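Local structure of polyisoprenyl-teichoic acid--peptidoglycan teichoic acid transferase TagV (Bacillus subtilis, 6UF3) at residues 42-54 with 70-84. The protein belongs to the LytR-CpsA-Psr family of proteins and has a mixed beta-sheet packed against helices. Sequence-based numbering, arbitrary orientation.
Sequences MLSIPRDTRVQLA and KGGKDETVETVENFL
Thr79 meets residues 51-54 with CB and both its branches. CB lies 4.0 Å from Ala54 N, and the two branches part from there. With chi1 at -62°, OG1 lies beside its own backbone N, anti to the carbonyl carbon, and donates to Glu75 O, one turn earlier, from above the carbonyl plane. Glu75 O thus takes two donors, OG1 from one face of its plane and the helical Thr79 N from the other. That spends the hydroxyl proton and leaves OG1 to accept from Ala54 N at 3.0 Å, almost straight at 176°. The other branch, CG2, turns to Val51 CG2, 3.9 Å away, and to Gln52 O. Threonine suits the place because one residue supplies both a hydroxyl and a methyl.

Gln52 O also takes protons from two waters, one bridging to Thr79 O and the other held by Asn82 ND2. The small methyl of Ala54 rests against both Glu78 OE1 and Asn82 ND2.

Further along, the apolar ring of Phe83 receives Val51 CG1 and Thr49 CG2 obliquely, the first at CD1, 3.7 Å away, and the second at CZ. Ile45 CD1 lies against both methyls of Val80, and Leu43 and Leu84 meet tip to tip, CD2 to CD2 at 3.6 Å. Val80 and Leu84 also touch Val30 of strand 25-34. The arrangement is alpha/beta packing, with helix 72-84 laid on the mixed central sheet of the LytR-CpsA-Psr fold.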
ATOM      1  N   MET A  42      -1.547  -7.891  -6.251  1.00 17.93           N
ATOM      2  CA  MET A  42      -1.719  -6.708  -5.410  1.00 20.52           C
ATOM      3  C   MET A  42      -3.075  -6.739  -4.724  1.00 16.78           C
ATOM      4  O   MET A  42      -4.072  -7.133  -5.329  1.00 20.18           O
ATOM      5  CB  MET A  42      -1.581  -5.402  -6.227  1.00 19.05           C
ATOM      6  CG  MET A  42      -1.707  -4.129  -5.357  1.00 19.30           C
ATOM      7  SD  MET A  42      -1.596  -2.568  -6.256  1.00 23.38           S
ATOM      8  CE  MET A  42       0.053  -2.696  -6.947  1.00 23.11           C
ATOM      9  N   LEU A  43      -3.100  -6.309  -3.457  1.00 17.54           N
ATOM     10  CA  LEU A  43      -4.313  -6.302  -2.657  1.00 23.02           C
ATOM     11  C   LEU A  43      -4.270  -5.116  -1.698  1.00 21.07           C
ATOM     12  O   LEU A  43      -3.325  -5.009  -0.920  1.00 23.57           O
ATOM     13  CB  LEU A  43      -4.408  -7.620  -1.883  1.00 30.09           C
ATOM     14  CG  LEU A  43      -5.429  -7.841  -0.776  1.00 41.08           C
ATOM     15  CD1 LEU A  43      -6.804  -8.110  -1.376  1.00 48.88           C
ATOM     16  CD2 LEU A  43      -4.967  -8.994   0.078  1.00 47.60           C
ATOM     17  N   SER A  44      -5.267  -4.223  -1.746  1.00 18.86           N
ATOM     18  CA  SER A  44      -5.365  -3.233  -0.671  1.00 19.68           C
ATOM     19  C   SER A  44      -6.281  -3.753   0.422  1.00 19.40           C
ATOM     20  O   SER A  44      -7.176  -4.557   0.173  1.00 21.60           O
ATOM     21  CB  SER A  44      -5.858  -1.873  -1.180  1.00 25.42           C
ATOM     22  OG  SER A  44      -7.144  -1.953  -1.765  1.00 35.49           O
ATOM     23  N   ILE A  45      -6.033  -3.305   1.644  1.00 17.44           N
ATOM     24  CA  ILE A  45      -6.862  -3.676   2.786  1.00 20.96           C
ATOM     25  C   ILE A  45      -7.547  -2.419   3.307  1.00 20.01           C
ATOM     26  O   ILE A  45      -6.866  -1.496   3.771  1.00 19.62           O
ATOM     27  CB  ILE A  45      -6.045  -4.338   3.904  1.00 20.47           C
ATOM     28  CG1 ILE A  45      -5.228  -5.521   3.360  1.00 21.17           C
ATOM     29  CG2 ILE A  45      -6.986  -4.761   5.024  1.00 18.26           C
ATOM     30  CD1 ILE A  45      -4.134  -6.016   4.336  1.00 25.11           C
ATOM     31  N   PRO A  46      -8.882  -2.345   3.277  1.00 20.00           N
ATOM     32  CA  PRO A  46      -9.579  -1.142   3.759  1.00 17.53           C
ATOM     33  C   PRO A  46      -9.211  -0.833   5.202  1.00 19.79           C
ATOM     34  O   PRO A  46      -9.026  -1.742   6.012  1.00 19.64           O
ATOM     35  CB  PRO A  46     -11.062  -1.518   3.627  1.00 24.79           C
ATOM     36  CG  PRO A  46     -11.087  -2.540   2.523  1.00 24.49           C
ATOM     37  CD  PRO A  46      -9.804  -3.311   2.644  1.00 21.60           C
ATOM     38  N   ARG A  47      -9.098   0.466   5.506  1.00 23.12           N
ATOM     39  CA  ARG A  47      -8.605   0.896   6.817  1.00 22.71           C
ATOM     40  C   ARG A  47      -9.531   0.458   7.944  1.00 22.08           C
ATOM     41  O   ARG A  47      -9.082   0.290   9.087  1.00 19.90           O
ATOM     42  CB  ARG A  47      -8.439   2.417   6.847  1.00 26.47           C
ATOM     43  N   ASP A  48     -10.816   0.273   7.649  1.00 21.07           N
ATOM     44  CA  ASP A  48     -11.807  -0.101   8.653  1.00 20.92           C
ATOM     45  C   ASP A  48     -12.042  -1.604   8.733  1.00 20.99           C
ATOM     46  O   ASP A  48     -12.990  -2.026   9.397  1.00 23.10           O
ATOM     47  CB  ASP A  48     -13.133   0.608   8.380  1.00 25.45           C
ATOM     48  CG  ASP A  48     -12.998   2.119   8.369  1.00 33.74           C
ATOM     49  OD1 ASP A  48     -12.696   2.688   9.434  1.00 32.77           O
ATOM     50  OD2 ASP A  48     -13.187   2.738   7.298  1.00 32.85           O
ATOM     51  N   THR A  49     -11.202  -2.420   8.093  1.00 22.15           N
ATOM     52  CA  THR A  49     -11.423  -3.862   8.118  1.00 22.92           C
ATOM     53  C   THR A  49     -11.371  -4.394   9.548  1.00 21.86           C
ATOM     54  O   THR A  49     -10.398  -4.175  10.278  1.00 20.30           O
ATOM     55  CB  THR A  49     -10.394  -4.589   7.246  1.00 22.90           C
ATOM     56  OG1 THR A  49     -10.415  -4.037   5.930  1.00 20.53           O
ATOM     57  CG2 THR A  49     -10.746  -6.074   7.142  1.00 22.35           C
ATOM     58  N   ARG A  50     -12.434  -5.091   9.943  1.00 21.57           N
ATOM     59  CA  ARG A  50     -12.579  -5.618  11.301  1.00 22.09           C
ATOM     60  C   ARG A  50     -11.753  -6.896  11.448  1.00 29.24           C
ATOM     61  O   ARG A  50     -12.047  -7.915  10.812  1.00 26.33           O
ATOM     62  CB  ARG A  50     -14.054  -5.861  11.600  1.00 21.75           C
ATOM     63  CG  ARG A  50     -14.363  -6.304  13.037  1.00 23.19           C
ATOM     64  CD  ARG A  50     -15.847  -6.123  13.308  1.00 25.60           C
ATOM     65  NE  ARG A  50     -16.296  -6.747  14.561  1.00 27.35           N
ATOM     66  CZ  ARG A  50     -16.875  -7.940  14.636  1.00 31.90           C
ATOM     67  NH1 ARG A  50     -17.086  -8.652  13.536  1.00 32.61           N
ATOM     68  NH2 ARG A  50     -17.255  -8.430  15.810  1.00 30.24           N
ATOM     69  N   VAL A  51     -10.720  -6.856  12.297  1.00 22.15           N
ATOM     70  CA  VAL A  51      -9.753  -7.943  12.420  1.00 21.10           C
ATOM     71  C   VAL A  51      -9.344  -8.085  13.879  1.00 22.83           C
ATOM     72  O   VAL A  51      -9.491  -7.163  14.684  1.00 23.79           O
ATOM     73  CB  VAL A  51      -8.475  -7.719  11.573  1.00 22.30           C
ATOM     74  CG1 VAL A  51      -8.816  -7.567  10.094  1.00 26.14           C
ATOM     75  CG2 VAL A  51      -7.697  -6.509  12.096  1.00 20.67           C
ATOM     76  N   GLN A  52      -8.801  -9.255  14.208  1.00 24.60           N
ATOM     77  CA  GLN A  52      -8.127  -9.449  15.486  1.00 25.21           C
ATOM     78  C   GLN A  52      -6.693  -8.947  15.373  1.00 21.97           C
ATOM     79  O   GLN A  52      -5.959  -9.342  14.465  1.00 24.14           O
ATOM     80  CB  GLN A  52      -8.146 -10.919  15.902  1.00 31.40           C
ATOM     81  CG  GLN A  52      -7.715 -11.154  17.346  1.00 32.45           C
ATOM     82  CD  GLN A  52      -8.806 -10.812  18.351  1.00 43.55           C
ATOM     83  OE1 GLN A  52      -9.991 -11.057  18.117  1.00 44.89           O
ATOM     84  NE2 GLN A  52      -8.407 -10.244  19.483  1.00 47.91           N
ATOM     85  N   LEU A  53      -6.293  -8.067  16.290  1.00 25.75           N
ATOM     86  CA  LEU A  53      -4.914  -7.595  16.271  1.00 22.27           C
ATOM     87  C   LEU A  53      -3.976  -8.734  16.640  1.00 22.69           C
ATOM     88  O   LEU A  53      -4.288  -9.550  17.508  1.00 21.52           O
ATOM     89  CB  LEU A  53      -4.731  -6.440  17.262  1.00 23.44           C
ATOM     90  CG  LEU A  53      -5.527  -5.178  16.929  1.00 28.99           C
ATOM     91  CD1 LEU A  53      -5.192  -4.052  17.900  1.00 35.43           C
ATOM     92  CD2 LEU A  53      -5.277  -4.762  15.493  1.00 31.05           C
ATOM     93  N   ALA A  54      -2.816  -8.783  15.992  1.00 21.56           N
ATOM     94  CA  ALA A  54      -1.863  -9.840  16.296  1.00 25.82           C
ATOM     95  C   ALA A  54      -1.502  -9.823  17.773  1.00 29.15           C
ATOM     96  O   ALA A  54      -1.235  -8.761  18.345  1.00 26.86           O
ATOM     97  CB  ALA A  54      -0.609  -9.670  15.442  1.00 26.36           C
ATOM     98  N   LYS A  70      -1.059   0.702  17.885  1.00 30.13           N
ATOM     99  CA  LYS A  70      -1.009  -0.183  19.042  1.00 31.33           C
ATOM    100  C   LYS A  70       0.135  -1.176  18.904  1.00 34.25           C
ATOM    101  O   LYS A  70      -0.039  -2.391  19.026  1.00 32.64           O
ATOM    102  CB  LYS A  70      -2.354  -0.884  19.204  1.00 30.43           C
ATOM    103  CG  LYS A  70      -3.491   0.082  19.497  1.00 30.72           C
ATOM    104  CD  LYS A  70      -4.755  -0.657  19.855  1.00 37.28           C
ATOM    105  CE  LYS A  70      -5.907   0.304  20.094  1.00 40.05           C
ATOM    106  NZ  LYS A  70      -5.555   1.371  21.059  1.00 40.08           N
ATOM    107  N   GLY A  71       1.333  -0.659  18.631  1.00 33.71           N
ATOM    108  CA  GLY A  71       2.509  -1.494  18.479  1.00 33.21           C
ATOM    109  C   GLY A  71       3.368  -1.165  17.270  1.00 34.59           C
ATOM    110  O   GLY A  71       4.410  -1.792  17.054  1.00 38.93           O
ATOM    111  N   GLY A  72       2.943  -0.199  16.469  1.00 31.50           N
ATOM    112  CA  GLY A  72       3.777   0.283  15.378  1.00 28.31           C
ATOM    113  C   GLY A  72       3.806  -0.630  14.163  1.00 31.15           C
ATOM    114  O   GLY A  72       2.921  -1.473  13.941  1.00 26.85           O
ATOM    115  N   LYS A  73       4.856  -0.450  13.353  1.00 28.45           N
ATOM    116  CA  LYS A  73       4.941  -1.220  12.116  1.00 26.95           C
ATOM    117  C   LYS A  73       5.009  -2.716  12.386  1.00 25.33           C
ATOM    118  O   LYS A  73       4.480  -3.502  11.593  1.00 24.01           O
ATOM    119  CB  LYS A  73       6.139  -0.775  11.275  1.00 33.17           C
ATOM    120  CG  LYS A  73       7.493  -1.141  11.858  1.00 40.59           C
ATOM    121  CD  LYS A  73       8.616  -0.898  10.866  1.00 40.36           C
ATOM    122  CE  LYS A  73       9.967  -1.097  11.518  1.00 45.90           C
ATOM    123  NZ  LYS A  73      10.099  -0.316  12.792  1.00 52.50           N
ATOM    124  N   ASP A  74       5.651  -3.133  13.484  1.00 26.28           N
ATOM    125  CA  ASP A  74       5.712  -4.558  13.805  1.00 25.90           C
ATOM    126  C   ASP A  74       4.317  -5.124  14.047  1.00 25.67           C
ATOM    127  O   ASP A  74       3.991  -6.231  13.591  1.00 22.33           O
ATOM    128  CB  ASP A  74       6.586  -4.793  15.044  1.00 26.69           C
ATOM    129  CG  ASP A  74       8.063  -4.506  14.806  1.00 30.56           C
ATOM    130  OD1 ASP A  74       8.474  -4.273  13.646  1.00 31.61           O
ATOM    131  OD2 ASP A  74       8.820  -4.525  15.802  1.00 38.07           O
ATOM    132  N   GLU A  75       3.479  -4.379  14.773  1.00 20.59           N
ATOM    133  CA  GLU A  75       2.116  -4.846  15.020  1.00 20.46           C
ATOM    134  C   GLU A  75       1.296  -4.855  13.735  1.00 21.18           C
ATOM    135  O   GLU A  75       0.538  -5.799  13.486  1.00 20.93           O
ATOM    136  CB  GLU A  75       1.465  -3.991  16.113  1.00 21.58           C
ATOM    137  CG  GLU A  75       0.057  -4.394  16.493  1.00 24.15           C
ATOM    138  CD  GLU A  75      -0.042  -5.772  17.130  1.00 25.21           C
ATOM    139  OE1 GLU A  75       0.956  -6.274  17.668  1.00 29.82           O
ATOM    140  OE2 GLU A  75      -1.139  -6.364  17.093  1.00 29.12           O
ATOM    141  N   THR A  76       1.462  -3.838  12.879  1.00 18.60           N
ATOM    142  CA  THR A  76       0.730  -3.846  11.613  1.00 19.92           C
ATOM    143  C   THR A  76       1.152  -5.022  10.736  1.00 20.76           C
ATOM    144  O   THR A  76       0.304  -5.720  10.167  1.00 17.51           O
ATOM    145  CB  THR A  76       0.950  -2.532  10.858  1.00 18.60           C
ATOM    146  OG1 THR A  76       0.412  -1.457  11.626  1.00 18.76           O
ATOM    147  CG2 THR A  76       0.218  -2.568   9.535  1.00 19.07           C
ATOM    148  N   VAL A  77       2.464  -5.248  10.609  1.00 19.67           N
ATOM    149  CA  VAL A  77       2.966  -6.355   9.797  1.00 17.84           C
ATOM    150  C   VAL A  77       2.403  -7.677  10.294  1.00 20.31           C
ATOM    151  O   VAL A  77       1.904  -8.492   9.509  1.00 20.70           O
ATOM    152  CB  VAL A  77       4.503  -6.378   9.788  1.00 23.05           C
ATOM    153  CG1 VAL A  77       4.995  -7.707   9.204  1.00 23.75           C
ATOM    154  CG2 VAL A  77       5.051  -5.200   8.954  1.00 21.79           C
ATOM    155  N   GLU A  78       2.460  -7.908  11.601  1.00 18.71           N
ATOM    156  CA  GLU A  78       1.992  -9.188  12.120  1.00 19.51           C
ATOM    157  C   GLU A  78       0.479  -9.326  11.992  1.00 19.79           C
ATOM    158  O   GLU A  78      -0.033 -10.427  11.754  1.00 21.50           O
ATOM    159  CB  GLU A  78       2.422  -9.346  13.577  1.00 22.16           C
ATOM    160  CG  GLU A  78       2.660 -10.781  13.972  1.00 31.81           C
ATOM    161  CD  GLU A  78       2.859 -10.954  15.474  1.00 33.98           C
ATOM    162  OE1 GLU A  78       2.839  -9.941  16.204  1.00 33.90           O
ATOM    163  OE2 GLU A  78       3.031 -12.107  15.915  1.00 39.88           O
ATOM    164  N   THR A  79      -0.258  -8.226  12.158  1.00 19.10           N
ATOM    165  CA  THR A  79      -1.704  -8.287  11.991  1.00 15.94           C
ATOM    166  C   THR A  79      -2.078  -8.614  10.546  1.00 14.94           C
ATOM    167  O   THR A  79      -2.987  -9.418  10.304  1.00 18.66           O
ATOM    168  CB  THR A  79      -2.339  -6.970  12.447  1.00 17.05           C
ATOM    169  OG1 THR A  79      -2.066  -6.785  13.842  1.00 18.58           O
ATOM    170  CG2 THR A  79      -3.860  -6.997  12.240  1.00 19.72           C
ATOM    171  N   VAL A  80      -1.353  -8.041   9.580  1.00 16.24           N
ATOM    172  CA  VAL A  80      -1.594  -8.363   8.174  1.00 18.21           C
ATOM    173  C   VAL A  80      -1.201  -9.804   7.874  1.00 20.37           C
ATOM    174  O   VAL A  80      -1.910 -10.514   7.146  1.00 18.35           O
ATOM    175  CB  VAL A  80      -0.848  -7.358   7.275  1.00 14.70           C
ATOM    176  CG1 VAL A  80      -0.854  -7.840   5.808  1.00 17.36           C
ATOM    177  CG2 VAL A  80      -1.501  -5.998   7.389  1.00 17.31           C
ATOM    178  N   GLU A  81      -0.067 -10.262   8.415  1.00 18.76           N
ATOM    179  CA  GLU A  81       0.324 -11.665   8.255  1.00 18.19           C
ATOM    180  C   GLU A  81      -0.782 -12.607   8.735  1.00 21.85           C
ATOM    181  O   GLU A  81      -1.122 -13.589   8.063  1.00 20.48           O
ATOM    182  CB  GLU A  81       1.625 -11.944   9.015  1.00 19.38           C
ATOM    183  CG  GLU A  81       2.867 -11.388   8.310  1.00 18.61           C
ATOM    184  CD  GLU A  81       4.157 -11.651   9.062  1.00 23.15           C
ATOM    185  OE1 GLU A  81       4.157 -11.639  10.319  1.00 25.32           O
ATOM    186  OE2 GLU A  81       5.194 -11.876   8.401  1.00 23.60           O
ATOM    187  N   ASN A  82      -1.338 -12.334   9.910  1.00 20.83           N
ATOM    188  CA  ASN A  82      -2.386 -13.196  10.446  1.00 21.31           C
ATOM    189  C   ASN A  82      -3.651 -13.129   9.596  1.00 20.27           C
ATOM    190  O   ASN A  82      -4.323 -14.150   9.384  1.00 22.07           O
ATOM    191  CB  ASN A  82      -2.696 -12.788  11.883  1.00 20.80           C
ATOM    192  CG  ASN A  82      -1.590 -13.166  12.847  1.00 27.82           C
ATOM    193  OD1 ASN A  82      -0.610 -13.807  12.462  1.00 30.21           O
ATOM    194  ND2 ASN A  82      -1.746 -12.783  14.116  1.00 27.97           N
ATOM    195  N   PHE A  83      -3.994 -11.935   9.119  1.00 19.45           N
ATOM    196  CA  PHE A  83      -5.203 -11.754   8.326  1.00 21.52           C
ATOM    197  C   PHE A  83      -5.110 -12.476   6.986  1.00 19.73           C
ATOM    198  O   PHE A  83      -6.072 -13.138   6.563  1.00 21.81           O
ATOM    199  CB  PHE A  83      -5.449 -10.260   8.122  1.00 17.75           C
ATOM    200  CG  PHE A  83      -6.691  -9.950   7.349  1.00 19.81           C
ATOM    201  CD1 PHE A  83      -7.935 -10.297   7.837  1.00 21.58           C
ATOM    202  CD2 PHE A  83      -6.612  -9.291   6.132  1.00 19.66           C
ATOM    203  CE1 PHE A  83      -9.079 -10.003   7.122  1.00 25.81           C
ATOM    204  CE2 PHE A  83      -7.754  -8.996   5.417  1.00 23.27           C
ATOM    205  CZ  PHE A  83      -8.987  -9.357   5.912  1.00 24.23           C
ATOM    206  N   LEU A  84      -3.967 -12.361   6.305  1.00 20.33           N
ATOM    207  CA  LEU A  84      -3.812 -12.948   4.977  1.00 19.18           C
ATOM    208  C   LEU A  84      -3.189 -14.333   5.006  1.00 23.86           C
ATOM    209  O   LEU A  84      -3.106 -14.975   3.948  1.00 22.41           O
ATOM    210  CB  LEU A  84      -2.954 -12.038   4.084  1.00 19.23           C
ATOM    211  CG  LEU A  84      -3.523 -10.643   3.823  1.00 21.35           C
ATOM    212  CD1 LEU A  84      -2.582  -9.774   2.955  1.00 18.44           C
ATOM    213  CD2 LEU A  84      -4.919 -10.735   3.225  1.00 23.82           C
TER
HETATM  214  O   HOH W   1      -5.332 -10.235  11.822  1.00 22.44           O
HETATM  215  O   HOH W   2      -4.411 -11.811  14.763  1.00 31.36           O